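Local coordinates for protein L-lysine 6-oxidase (Marinomonas mediterranea, PDB 3WEU) that oxidises the side-chain amine of L-lysine with a built-in cysteine tryptophylquinone cofactor, releasing ammonium and the hydrogen peroxide that makes it antibacterial, at residues 17-22 and 197-202; 219-224 and 507-512; 440-445 and 450-455; 511-516 and 620-625. One frame throughout, in Å; residues are numbered along the deposited sequence.

Contact 1 of 4, residues 17-22 and 197-202; sequences ANTDNF and GGYGFA. With EDO (1,2-ethanediol), chain L.
Thr19 and Tyr199 meet through their oxygens: Thr19 OG1 lies 2.8 Å from Tyr199 OH, close to the plane of the phenol ring and at its edge. The two side chains approach at a slant, and the methyl CG2 of Thr19 is turned away from the ring. That follows from the threonine torsion, which sets OG1 opposite the backbone N (chi1 -171°) and leaves Thr19 CB at 3.6 Å from Tyr199 OH. Tyr199 OH is also hydrogen-bonded to Glu152 OE2, so it sits between the threonine hydroxyl and a carboxylate oxygen. Thr19 is fixed by the type I turn from Asn18 to Asn21. Its closing bond, Asn21 N to Asn18 O, is 2.9 Å long, and an Asx turn reinforces it, with Asp20 N donating to Asn18 OD1 at 2.8 Å. This small surface contact joins the loop between strands 4-13 and 22-24 to the loop between strands 193-196 and 202-204. Beneath it runs strand 181-187, whose Thr184 touches both Thr19 and Tyr199, while Arg58 of strand 58-66 ties the backbone oxygens of Thr19 and Gly197 together.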
loop_
_atom_site.group_PDB
_atom_site.type_symbol
_atom_site.label_atom_id
_atom_site.label_comp_id
_atom_site.label_asym_id
_atom_site.label_seq_id
_atom_site.Cartn_x
_atom_site.Cartn_y
_atom_site.Cartn_z
ATOM N N ALA A 17 24.530 2.872 19.781
ATOM C CA ALA A 17 24.842 3.748 20.923
ATOM C C ALA A 17 25.889 4.776 20.460
ATOM O O ALA A 17 26.257 4.833 19.272
ATOM C CB ALA A 17 25.378 2.950 22.103
ATOM N N ASN A 18 26.445 5.524 21.410
ATOM C CA ASN A 18 27.459 6.528 21.028
ATOM C C ASN A 18 28.673 5.819 20.433
ATOM O O ASN A 18 29.058 4.686 20.841
ATOM C CB ASN A 18 27.858 7.344 22.241
ATOM C CG ASN A 18 28.919 8.394 21.915
ATOM O OD1 ASN A 18 30.121 8.135 21.824
ATOM N ND2 ASN A 18 28.450 9.603 21.738
ATOM N N THR A 19 29.293 6.453 19.459
ATOM C CA THR A 19 30.470 5.884 18.775
ATOM C C THR A 19 31.616 5.426 19.689
ATOM O O THR A 19 32.368 4.425 19.417
ATOM C CB THR A 19 30.958 6.889 17.661
ATOM O OG1 THR A 19 31.969 6.274 16.844
ATOM C CG2 THR A 19 31.507 8.175 18.328
ATOM N N ASP A 20 31.779 6.126 20.803
ATOM C CA ASP A 20 32.850 5.856 21.745
ATOM C C ASP A 20 32.490 4.804 22.806
ATOM O O ASP A 20 33.281 4.516 23.683
ATOM C CB ASP A 20 33.246 7.167 22.472
ATOM C CG ASP A 20 33.986 8.117 21.539
ATOM O OD1 ASP A 20 34.489 7.673 20.485
ATOM O OD2 ASP A 20 34.012 9.322 21.843
ATOM N N ASN A 21 31.256 4.293 22.760
ATOM C CA ASN A 21 30.743 3.376 23.797
ATOM C C ASN A 21 30.600 1.956 23.208
ATOM O O ASN A 21 29.602 1.645 22.517
ATOM C CB ASN A 21 29.400 3.876 24.328
ATOM C CG ASN A 21 28.875 3.082 25.506
ATOM O OD1 ASN A 21 29.540 2.192 26.016
ATOM N ND2 ASN A 21 27.694 3.427 25.972
ATOM N N PHE A 22 31.566 1.102 23.509
ATOM C CA PHE A 22 31.626 -0.214 22.863
ATOM C C PHE A 22 32.176 -1.261 23.819
ATOM O O PHE A 22 32.830 -0.938 24.813
ATOM C CB PHE A 22 32.460 -0.208 21.574
ATOM C CG PHE A 22 33.829 0.361 21.733
ATOM C CD1 PHE A 22 34.917 -0.449 22.023
ATOM C CD2 PHE A 22 34.029 1.713 21.585
ATOM C CE1 PHE A 22 36.191 0.064 22.210
ATOM C CE2 PHE A 22 35.331 2.261 21.761
ATOM C CZ PHE A 22 36.388 1.437 22.092
ATOM N N GLY A 197 32.349 -1.932 13.590
ATOM C CA GLY A 197 31.561 -1.893 12.368
ATOM C C GLY A 197 30.492 -0.835 12.417
ATOM O O GLY A 197 30.587 0.130 13.145
ATOM N N GLY A 198 29.447 -1.065 11.650
ATOM C CA GLY A 198 28.328 -0.143 11.504
ATOM C C GLY A 198 27.509 0.163 12.733
ATOM O O GLY A 198 27.661 -0.428 13.850
ATOM N N TYR A 199 26.595 1.082 12.481
ATOM C CA TYR A 199 25.769 1.668 13.458
ATOM C C TYR A 199 24.316 1.204 13.414
ATOM O O TYR A 199 23.528 1.635 14.264
ATOM C CB TYR A 199 25.838 3.174 13.311
ATOM C CG TYR A 199 27.183 3.743 13.593
ATOM C CD1 TYR A 199 28.110 3.964 12.547
ATOM C CD2 TYR A 199 27.607 3.947 14.910
ATOM C CE1 TYR A 199 29.378 4.477 12.825
ATOM C CE2 TYR A 199 28.879 4.427 15.196
ATOM C CZ TYR A 199 29.760 4.693 14.164
ATOM O OH TYR A 199 30.983 5.207 14.450
ATOM N N GLY A 200 24.001 0.312 12.482
ATOM C CA GLY A 200 22.665 -0.172 12.264
ATOM C C GLY A 200 21.824 0.593 11.245
ATOM O O GLY A 200 20.599 0.375 11.134
ATOM N N PHE A 201 22.479 1.500 10.506
ATOM C CA PHE A 201 21.853 2.207 9.379
ATOM C C PHE A 201 21.082 1.244 8.470
ATOM O O PHE A 201 21.582 0.182 8.070
ATOM C CB PHE A 201 22.943 2.904 8.522
ATOM C CG PHE A 201 22.398 3.619 7.320
ATOM C CD1 PHE A 201 22.144 2.967 6.139
ATOM C CD2 PHE A 201 22.119 4.988 7.419
ATOM C CE1 PHE A 201 21.572 3.678 5.045
ATOM C CE2 PHE A 201 21.557 5.670 6.354
ATOM C CZ PHE A 201 21.299 5.020 5.184
ATOM N N ALA A 202 19.881 1.629 8.112
ATOM C CA ALA A 202 19.087 0.838 7.127
ATOM C C ALA A 202 18.021 1.795 6.596
ATOM O O ALA A 202 17.106 2.226 7.323
ATOM C CB ALA A 202 18.467 -0.386 7.781
HETATM C C1 EDO L . 26.192 4.623 29.489
HETATM O O1 EDO L . 24.923 4.982 29.000
HETATM C C2 EDO L . 26.155 3.170 29.762
HETATM O O2 EDO L . 26.756 2.514 28.618
#

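Contact 2 of 4, residues 219-224 and 507-512; sequences DDISDG and CPWQAD
Asp219 reaches the turn that leads into helix 510-515 and takes the backbone N-H of Trp509 on OD2, with Trp509 N to Asp219 OD2 at 2.9 Å. The anti lone pair of OD2 is the one used, and the bond is bent, 143° at the hydrogen. Asp219 OD2 also sits at the indole edge, 3.4 Å from Trp509 CD1, with carboxylate and ring planes 51° apart. Trp509 CG lies between its backbone N and carbonyl carbon (chi1 66°), which turns CD1 to Asp219 and Ile221. Ile221 adds the apolar part: its CG1 lies 3.6 Å from Trp509 CD1, the side chains crossing at about a right angle. Further round the indole, Trp509 NE1 donates to water 1 at 2.8 Å, and water 1 in turn donates a hydrogen bond to Asp220 OD1 at 2.6 Å.

The next shell fixes these groups. Asp219 OD1 accepts from Ile221 N at 3.2 Å, an Asx turn in which the N-H comes from above the carboxylate plane. Gln510 lays its amide carbon over one indole face, toward the rim, and Trp626 meets the ring edge-to-face. A cis peptide precedes Pro508, whose CB packs 3.9 Å from Asp219 CB.

Lys93 NZ makes a salt bridge to Asp219 OD2. With an ammonium and an N-H sharing that buried oxygen, Asp219 is probably kept ionised, and its carboxylate joins the segment before strand 223-232 to the start of helix 510-515.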
loop_
_atom_site.group_PDB
_atom_site.type_symbol
_atom_site.label_atom_id
_atom_site.label_comp_id
_atom_site.label_asym_id
_atom_site.label_seq_id
_atom_site.Cartn_x
_atom_site.Cartn_y
_atom_site.Cartn_z
ATOM N N ASP A 219 22.113 -1.121 3.873
ATOM C CA ASP A 219 22.459 -1.193 5.279
ATOM C C ASP A 219 23.948 -0.974 5.447
ATOM O O ASP A 219 24.627 -0.765 4.448
ATOM C CB ASP A 219 21.909 -2.496 5.893
ATOM C CG ASP A 219 22.671 -3.771 5.501
ATOM O OD1 ASP A 219 23.830 -3.734 5.099
ATOM O OD2 ASP A 219 22.087 -4.861 5.660
ATOM N N ASP A 220 24.443 -1.048 6.697
ATOM C CA ASP A 220 25.800 -0.714 7.004
ATOM C C ASP A 220 26.560 -1.901 7.542
ATOM O O ASP A 220 27.611 -1.761 8.107
ATOM C CB ASP A 220 25.939 0.529 7.896
ATOM C CG ASP A 220 25.393 0.359 9.296
ATOM O OD1 ASP A 220 24.898 -0.736 9.664
ATOM O OD2 ASP A 220 25.380 1.412 9.979
ATOM N N ILE A 221 26.037 -3.088 7.256
ATOM C CA ILE A 221 26.832 -4.311 7.315
ATOM C C ILE A 221 27.975 -4.156 6.350
ATOM O O ILE A 221 27.827 -3.445 5.371
ATOM C CB ILE A 221 25.946 -5.546 6.936
ATOM C CG1 ILE A 221 24.876 -5.818 7.996
ATOM C CG2 ILE A 221 26.781 -6.794 6.640
ATOM C CD1 ILE A 221 25.468 -6.438 9.294
ATOM N N SER A 222 29.104 -4.817 6.626
ATOM C CA SER A 222 30.219 -4.856 5.701
ATOM C C SER A 222 31.121 -6.010 6.041
ATOM O O SER A 222 31.005 -6.660 7.109
ATOM C CB SER A 222 31.051 -3.566 5.779
ATOM O OG SER A 222 31.745 -3.494 7.005
ATOM N N ASP A 223 32.035 -6.287 5.143
ATOM C CA ASP A 223 33.155 -7.183 5.429
ATOM C C ASP A 223 34.340 -6.820 4.520
ATOM O O ASP A 223 34.143 -6.085 3.538
ATOM C CB ASP A 223 32.753 -8.659 5.164
ATOM C CG ASP A 223 32.605 -8.986 3.698
ATOM O OD1 ASP A 223 31.522 -8.723 3.159
ATOM O OD2 ASP A 223 33.577 -9.571 3.098
ATOM N N GLY A 224 35.526 -7.305 4.868
ATOM C CA GLY A 224 36.707 -7.056 4.060
ATOM C C GLY A 224 38.026 -7.396 4.651
ATOM O O GLY A 224 38.132 -8.091 5.646
ATOM N N CYS A 507 19.216 -7.443 2.138
ATOM C CA CYS A 507 19.484 -6.004 2.029
ATOM C C CYS A 507 18.194 -5.245 2.187
ATOM O O CYS A 507 17.373 -5.168 1.223
ATOM C CB CYS A 507 20.110 -5.737 0.675
ATOM S SG CYS A 507 20.685 -4.026 0.579
ATOM N N PRO A 508 17.929 -4.699 3.410
ATOM C CA PRO A 508 18.747 -4.675 4.608
ATOM C C PRO A 508 18.608 -5.955 5.467
ATOM O O PRO A 508 17.634 -6.687 5.345
ATOM C CB PRO A 508 18.191 -3.502 5.381
ATOM C CG PRO A 508 16.757 -3.571 5.078
ATOM C CD PRO A 508 16.644 -4.042 3.647
ATOM N N TRP A 509 19.598 -6.164 6.342
ATOM C CA TRP A 509 19.697 -7.382 7.192
ATOM C C TRP A 509 18.507 -7.587 8.073
ATOM O O TRP A 509 18.148 -8.727 8.383
ATOM C CB TRP A 509 20.928 -7.347 8.058
ATOM C CG TRP A 509 20.930 -6.269 9.091
ATOM C CD1 TRP A 509 21.462 -5.039 8.970
ATOM C CD2 TRP A 509 20.401 -6.359 10.411
ATOM N NE1 TRP A 509 21.282 -4.323 10.121
ATOM C CE2 TRP A 509 20.593 -5.103 11.020
ATOM C CE3 TRP A 509 19.762 -7.367 11.127
ATOM C CZ2 TRP A 509 20.274 -4.871 12.333
ATOM C CZ3 TRP A 509 19.369 -7.100 12.408
ATOM C CH2 TRP A 509 19.634 -5.870 13.003
ATOM N N GLN A 510 17.853 -6.512 8.449
ATOM C CA GLN A 510 16.665 -6.638 9.349
ATOM C C GLN A 510 15.580 -7.524 8.716
ATOM O O GLN A 510 14.759 -8.055 9.425
ATOM C CB GLN A 510 16.114 -5.288 9.769
ATOM C CG GLN A 510 16.993 -4.443 10.655
ATOM C CD GLN A 510 17.936 -3.507 9.874
ATOM O OE1 GLN A 510 18.174 -3.674 8.654
ATOM N NE2 GLN A 510 18.444 -2.506 10.564
ATOM N N ALA A 511 15.601 -7.752 7.382
ATOM C CA ALA A 511 14.740 -8.794 6.785
ATOM C C ALA A 511 15.157 -10.196 7.192
ATOM O O ALA A 511 14.325 -11.018 7.451
ATOM C CB ALA A 511 14.765 -8.707 5.257
ATOM N N ASP A 512 16.450 -10.504 7.192
ATOM C CA ASP A 512 16.881 -11.842 7.624
ATOM C C ASP A 512 16.412 -12.009 9.080
ATOM O O ASP A 512 15.922 -13.069 9.429
ATOM C CB ASP A 512 18.379 -12.075 7.490
ATOM C CG ASP A 512 18.832 -12.246 6.052
ATOM O OD1 ASP A 512 18.026 -12.831 5.243
ATOM O OD2 ASP A 512 20.015 -11.880 5.778
HETATM O O HOH W 1 22.608 -2.004 9.414
#

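Contact 3 of 4, residues 440-445 and 450-455; sequences GNCVGL and GIEMTW
Glu452 and Val443 tie together two irregular legs of one loop, between helix 433-439 and strand 468-469, in the wall beside the quinone cofactor. Glu452 OE1 accepts the backbone N-H of Val443, Val443 N lying 2.9 Å away, with an angle of 159° at the hydrogen; the donor comes on the syn side, 35° out of the carboxylate plane. A bend at chi2 (86°) folds the glutamate over Cys442, whose CB lies 3.4 Å from Glu452 OE1 and whose SG lies 3.7 Å from Glu452 CG. OE2 is held by a salt bridge to Arg13 and a hydrogen bond from Gln584 NE2. Apolar touches add to this, Cys442 SG to Met453 CE and Val443 CG2 to Ile451 CG1. Two waters bridge the legs: water 2 accepts from Ile451 N at 2.8 Å, and water 3 lies between two oxygens, 2.8 Å from Val443 O and 2.9 Å from Glu452 OE1. Gly450, whose backbone conformation would jam a side chain into the preceding carbonyl, makes a weak bond through its N to O6 of the tryptophylquinone at position 581. A loop closed on itself by a buried carboxylate and waters thus forms part of the surroundings of the cysteine tryptophylquinone.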
loop_
_atom_site.group_PDB
_atom_site.type_symbol
_atom_site.label_atom_id
_atom_site.label_comp_id
_atom_site.label_asym_id
_atom_site.label_seq_id
_atom_site.Cartn_x
_atom_site.Cartn_y
_atom_site.Cartn_z
ATOM N N GLY A 440 33.218 -18.865 15.722
ATOM C CA GLY A 440 32.466 -19.871 16.490
ATOM C C GLY A 440 31.238 -19.247 17.116
ATOM O O GLY A 440 30.294 -19.979 17.461
ATOM N N ASN A 441 31.215 -17.910 17.159
ATOM C CA ASN A 441 30.004 -17.180 17.582
ATOM C C ASN A 441 29.057 -16.766 16.468
ATOM O O ASN A 441 28.142 -15.997 16.710
ATOM C CB ASN A 441 30.450 -16.015 18.436
ATOM C CG ASN A 441 31.066 -16.503 19.732
ATOM O OD1 ASN A 441 30.470 -17.332 20.399
ATOM N ND2 ASN A 441 32.230 -16.015 20.076
ATOM N N CYS A 442 29.317 -17.248 15.242
ATOM C CA CYS A 442 28.437 -17.029 14.094
ATOM C C CYS A 442 27.770 -18.329 13.660
ATOM O O CYS A 442 28.252 -19.450 13.937
ATOM C CB CYS A 442 29.244 -16.564 12.914
ATOM S SG CYS A 442 30.088 -14.941 13.144
ATOM N N VAL A 443 26.630 -18.164 13.045
ATOM C CA VAL A 443 25.831 -19.271 12.559
ATOM C C VAL A 443 26.596 -20.031 11.445
ATOM O O VAL A 443 27.113 -19.438 10.508
ATOM C CB VAL A 443 24.455 -18.748 12.012
ATOM C CG1 VAL A 443 23.777 -19.827 11.136
ATOM C CG2 VAL A 443 23.546 -18.384 13.188
ATOM N N GLY A 444 26.667 -21.342 11.568
ATOM C CA GLY A 444 27.158 -22.210 10.501
ATOM C C GLY A 444 26.068 -22.839 9.637
ATOM O O GLY A 444 26.102 -22.751 8.419
ATOM N N LEU A 445 25.050 -23.410 10.265
ATOM C CA LEU A 445 23.973 -24.039 9.530
ATOM C C LEU A 445 22.681 -23.813 10.301
ATOM O O LEU A 445 22.736 -23.676 11.531
ATOM C CB LEU A 445 24.181 -25.538 9.456
ATOM C CG LEU A 445 25.385 -26.049 8.693
ATOM C CD1 LEU A 445 25.580 -27.506 8.959
ATOM C CD2 LEU A 445 25.070 -25.770 7.224
ATOM N N GLY A 450 21.054 -17.273 6.273
ATOM C CA GLY A 450 21.872 -17.245 7.447
ATOM C C GLY A 450 21.758 -15.961 8.178
ATOM O O GLY A 450 20.811 -15.212 7.945
ATOM N N ILE A 451 22.725 -15.683 9.047
ATOM C CA ILE A 451 22.692 -14.401 9.821
ATOM C C ILE A 451 23.924 -13.596 9.457
ATOM O O ILE A 451 23.810 -12.637 8.698
ATOM C CB ILE A 451 22.627 -14.649 11.331
ATOM C CG1 ILE A 451 21.284 -15.294 11.707
ATOM C CG2 ILE A 451 22.827 -13.362 12.097
ATOM C CD1 ILE A 451 20.086 -14.454 11.448
ATOM N N GLU A 452 25.113 -14.051 9.836
ATOM C CA GLU A 452 26.293 -13.266 9.479
ATOM C C GLU A 452 26.738 -13.423 7.982
ATOM O O GLU A 452 27.183 -12.434 7.348
ATOM C CB GLU A 452 27.443 -13.536 10.405
ATOM C CG GLU A 452 27.117 -13.159 11.895
ATOM C CD GLU A 452 26.422 -14.284 12.682
ATOM O OE1 GLU A 452 26.159 -15.406 12.112
ATOM O OE2 GLU A 452 26.124 -14.032 13.884
ATOM N N MET A 453 26.720 -14.678 7.539
ATOM C CA MET A 453 27.329 -15.116 6.318
ATOM C C MET A 453 26.513 -16.258 5.768
ATOM O O MET A 453 25.710 -16.858 6.497
ATOM C CB MET A 453 28.750 -15.524 6.561
ATOM C CG MET A 453 29.704 -14.323 6.751
ATOM S SD MET A 453 31.287 -14.881 7.411
ATOM C CE MET A 453 30.996 -14.725 9.152
ATOM N N THR A 454 26.711 -16.575 4.484
ATOM C CA THR A 454 25.931 -17.663 3.897
ATOM C C THR A 454 26.879 -18.685 3.252
ATOM O O THR A 454 28.072 -18.727 3.563
ATOM C CB THR A 454 24.834 -17.163 2.988
ATOM O OG1 THR A 454 23.909 -18.204 2.642
ATOM C CG2 THR A 454 25.420 -16.516 1.727
ATOM N N TRP A 455 26.344 -19.473 2.322
ATOM C CA TRP A 455 26.954 -20.733 1.939
ATOM C C TRP A 455 28.168 -20.610 1.066
ATOM O O TRP A 455 28.839 -21.622 0.797
ATOM C CB TRP A 455 25.906 -21.710 1.337
ATOM C CG TRP A 455 24.876 -21.071 0.507
ATOM C CD1 TRP A 455 23.545 -21.079 0.726
ATOM C CD2 TRP A 455 25.076 -20.407 -0.748
ATOM N NE1 TRP A 455 22.896 -20.421 -0.276
ATOM C CE2 TRP A 455 23.798 -20.048 -1.231
ATOM C CE3 TRP A 455 26.199 -20.155 -1.553
ATOM C CZ2 TRP A 455 23.603 -19.310 -2.434
ATOM C CZ3 TRP A 455 25.999 -19.463 -2.798
ATOM C CH2 TRP A 455 24.698 -19.021 -3.189
HETATM O O HOH W 2 24.987 -17.412 8.980
HETATM O O HOH W 3 27.219 -16.726 9.766
#

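Contact 4 of 4, residues 511-516 and 620-625; sequences ADFFNC and SQMVEH. With EDO (1,2-ethanediol), chain H; EDO (1,2-ethanediol), chain K.
Met622 packs on Phe513 and Phe514 where helices 510-515 and 619-625 pack together, and the result is a Met-aromatic contact. Met622 CB lies against Phe514, 4.0 Å from Phe514 CD1 and 4.1 Å from Phe514 CB. Met622 CG, opposite the backbone N (chi1 -174°), comes between the two phenylalanines, at 4.1 Å from both Phe513 CD2 and Phe514 CB. Bends at chi2 and chi3 then curl the chain back over the Phe513 ring. Met622 SD lies obliquely to that ring, 3.6 Å from Phe513 CD2. Met622 CE settles over the face, 4.1 Å from the centroid of the Phe513 ring and only 14° off the normal, a CH-pi contact. Phe251 meets the same phenylalanine with nearly parallel planes.

Two 1,2-ethanediol molecules, probably from the crystallisation liquor, gather at the end of helix 510-515. One places its C1 over a face of the Phe514 ring, toward the rim, and donates through O1 to Phe514 O, while the other receives a bond from Asn515 ND2. Cys516, the first residue past the helix, is the thioether partner of the cofactor: Cys516 SG is bonded to CE3 of the tryptophylquinone at position 581.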
loop_
_atom_site.group_PDB
_atom_site.type_symbol
_atom_site.label_atom_id
_atom_site.label_comp_id
_atom_site.label_asym_id
_atom_site.label_seq_id
_atom_site.Cartn_x
_atom_site.Cartn_y
_atom_site.Cartn_z
ATOM N N ALA A 511 15.601 -7.752 7.382
ATOM C CA ALA A 511 14.740 -8.794 6.785
ATOM C C ALA A 511 15.157 -10.196 7.192
ATOM O O ALA A 511 14.325 -11.018 7.451
ATOM C CB ALA A 511 14.765 -8.707 5.257
ATOM N N ASP A 512 16.450 -10.504 7.192
ATOM C CA ASP A 512 16.881 -11.842 7.624
ATOM C C ASP A 512 16.412 -12.009 9.080
ATOM O O ASP A 512 15.922 -13.069 9.429
ATOM C CB ASP A 512 18.379 -12.075 7.490
ATOM C CG ASP A 512 18.832 -12.246 6.052
ATOM O OD1 ASP A 512 18.026 -12.831 5.243
ATOM O OD2 ASP A 512 20.015 -11.880 5.778
ATOM N N PHE A 513 16.549 -10.953 9.901
ATOM C CA PHE A 513 16.197 -10.996 11.314
ATOM C C PHE A 513 14.706 -11.217 11.465
ATOM O O PHE A 513 14.278 -12.117 12.209
ATOM C CB PHE A 513 16.679 -9.712 11.992
ATOM C CG PHE A 513 16.539 -9.654 13.535
ATOM C CD1 PHE A 513 16.480 -10.726 14.318
ATOM C CD2 PHE A 513 16.590 -8.432 14.154
ATOM C CE1 PHE A 513 16.451 -10.631 15.727
ATOM C CE2 PHE A 513 16.570 -8.313 15.544
ATOM C CZ PHE A 513 16.480 -9.443 16.323
ATOM N N PHE A 514 13.874 -10.453 10.741
ATOM C CA PHE A 514 12.440 -10.580 10.857
ATOM C C PHE A 514 11.970 -11.983 10.411
ATOM O O PHE A 514 11.023 -12.464 10.909
ATOM C CB PHE A 514 11.745 -9.493 9.970
ATOM C CG PHE A 514 10.277 -9.502 10.056
ATOM C CD1 PHE A 514 9.639 -9.022 11.177
ATOM C CD2 PHE A 514 9.498 -10.001 8.998
ATOM C CE1 PHE A 514 8.251 -9.024 11.281
ATOM C CE2 PHE A 514 8.119 -10.010 9.099
ATOM C CZ PHE A 514 7.479 -9.538 10.232
ATOM N N ASN A 515 12.608 -12.571 9.413
ATOM C CA ASN A 515 12.196 -13.858 8.879
ATOM C C ASN A 515 12.854 -15.061 9.608
ATOM O O ASN A 515 12.417 -16.214 9.411
ATOM C CB ASN A 515 12.727 -14.014 7.412
ATOM C CG ASN A 515 12.048 -13.082 6.396
ATOM O OD1 ASN A 515 10.931 -12.689 6.560
ATOM N ND2 ASN A 515 12.785 -12.739 5.351
ATOM N N CYS A 516 13.959 -14.816 10.318
ATOM C CA CYS A 516 14.721 -15.918 10.996
ATOM C C CYS A 516 13.995 -16.344 12.278
ATOM O O CYS A 516 14.390 -15.999 13.395
ATOM C CB CYS A 516 16.131 -15.465 11.331
ATOM S SG CYS A 516 17.133 -16.771 12.034
ATOM N N SER A 620 8.788 -3.769 8.316
ATOM C CA SER A 620 9.166 -2.376 8.424
ATOM C C SER A 620 9.457 -1.943 9.874
ATOM O O SER A 620 10.379 -1.165 10.156
ATOM C CB SER A 620 8.082 -1.469 7.676
ATOM O OG SER A 620 8.326 -0.155 8.065
ATOM N N GLN A 621 8.714 -2.480 10.816
ATOM C CA GLN A 621 8.966 -2.149 12.204
ATOM C C GLN A 621 10.271 -2.754 12.670
ATOM O O GLN A 621 10.925 -2.161 13.522
ATOM C CB GLN A 621 7.807 -2.617 13.077
ATOM C CG GLN A 621 6.593 -1.745 12.869
ATOM C CD GLN A 621 5.326 -2.406 13.326
ATOM O OE1 GLN A 621 5.330 -3.280 14.217
ATOM N NE2 GLN A 621 4.196 -1.984 12.760
ATOM N N MET A 622 10.665 -3.898 12.102
ATOM C CA MET A 622 11.946 -4.496 12.461
ATOM C C MET A 622 13.083 -3.669 11.930
ATOM O O MET A 622 14.119 -3.386 12.617
ATOM C CB MET A 622 12.049 -5.932 12.012
ATOM C CG MET A 622 13.327 -6.640 12.508
ATOM S SD MET A 622 13.396 -6.855 14.311
ATOM C CE MET A 622 12.604 -8.454 14.452
ATOM N N VAL A 623 12.886 -3.141 10.738
ATOM C CA VAL A 623 13.878 -2.250 10.192
ATOM C C VAL A 623 14.148 -1.018 11.072
ATOM O O VAL A 623 15.286 -0.605 11.233
ATOM C CB VAL A 623 13.472 -1.827 8.749
ATOM C CG1 VAL A 623 14.417 -0.751 8.224
ATOM C CG2 VAL A 623 13.570 -3.010 7.840
ATOM N N GLU A 624 13.121 -0.481 11.663
ATOM C CA GLU A 624 13.225 0.741 12.504
ATOM C C GLU A 624 13.587 0.398 13.970
ATOM O O GLU A 624 14.407 1.100 14.590
ATOM C CB GLU A 624 11.903 1.483 12.491
ATOM C CG GLU A 624 12.051 2.802 13.257
ATOM C CD GLU A 624 10.901 3.768 13.077
ATOM O OE1 GLU A 624 9.860 3.426 12.490
ATOM O OE2 GLU A 624 11.038 4.891 13.566
ATOM N N HIS A 625 13.050 -0.702 14.489
ATOM C CA HIS A 625 13.088 -0.948 15.935
ATOM C C HIS A 625 13.814 -2.198 16.483
ATOM O O HIS A 625 13.643 -2.538 17.622
ATOM C CB HIS A 625 11.720 -0.934 16.413
ATOM C CG HIS A 625 11.075 0.390 16.252
ATOM N ND1 HIS A 625 11.522 1.509 16.919
ATOM C CD2 HIS A 625 9.995 0.779 15.537
ATOM C CE1 HIS A 625 10.743 2.542 16.639
ATOM N NE2 HIS A 625 9.798 2.130 15.809
HETATM C C1 EDO H . 10.814 -9.586 5.010
HETATM O O1 EDO H . 10.002 -10.727 5.337
HETATM C C2 EDO H . 11.264 -9.618 3.566
HETATM O O2 EDO H . 12.066 -10.786 3.331
HETATM C C1 EDO K . 7.949 -13.629 10.404
HETATM O O1 EDO K . 9.229 -14.119 10.033
HETATM C C2 EDO K . 7.757 -14.088 11.822
HETATM O O2 EDO K . 7.594 -15.523 11.868
#

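In the fold
Contact 1 is the surface member of the set, and contacts 2, 3 and 4 are buried. Contacts 2 and 4 share helix 510-515, using its entry and its far end; contact 1 reaches contact 2 through Asp220 OD2, which accepts from the backbone N of Tyr199 and of Phe201. Polarity varies with place: two hydroxyls at the surface, a carboxylate in a salt bridge and an indole where N-terminal and C-terminal family regions meet, a carboxylate with waters in the 440-455 loop, and purely apolar sulfur and rings between the helices of contact 4. Contacts 3 and 4 converge on the cofactor, with Ile451 CD1 packed 3.8 Å from Cys516 SG.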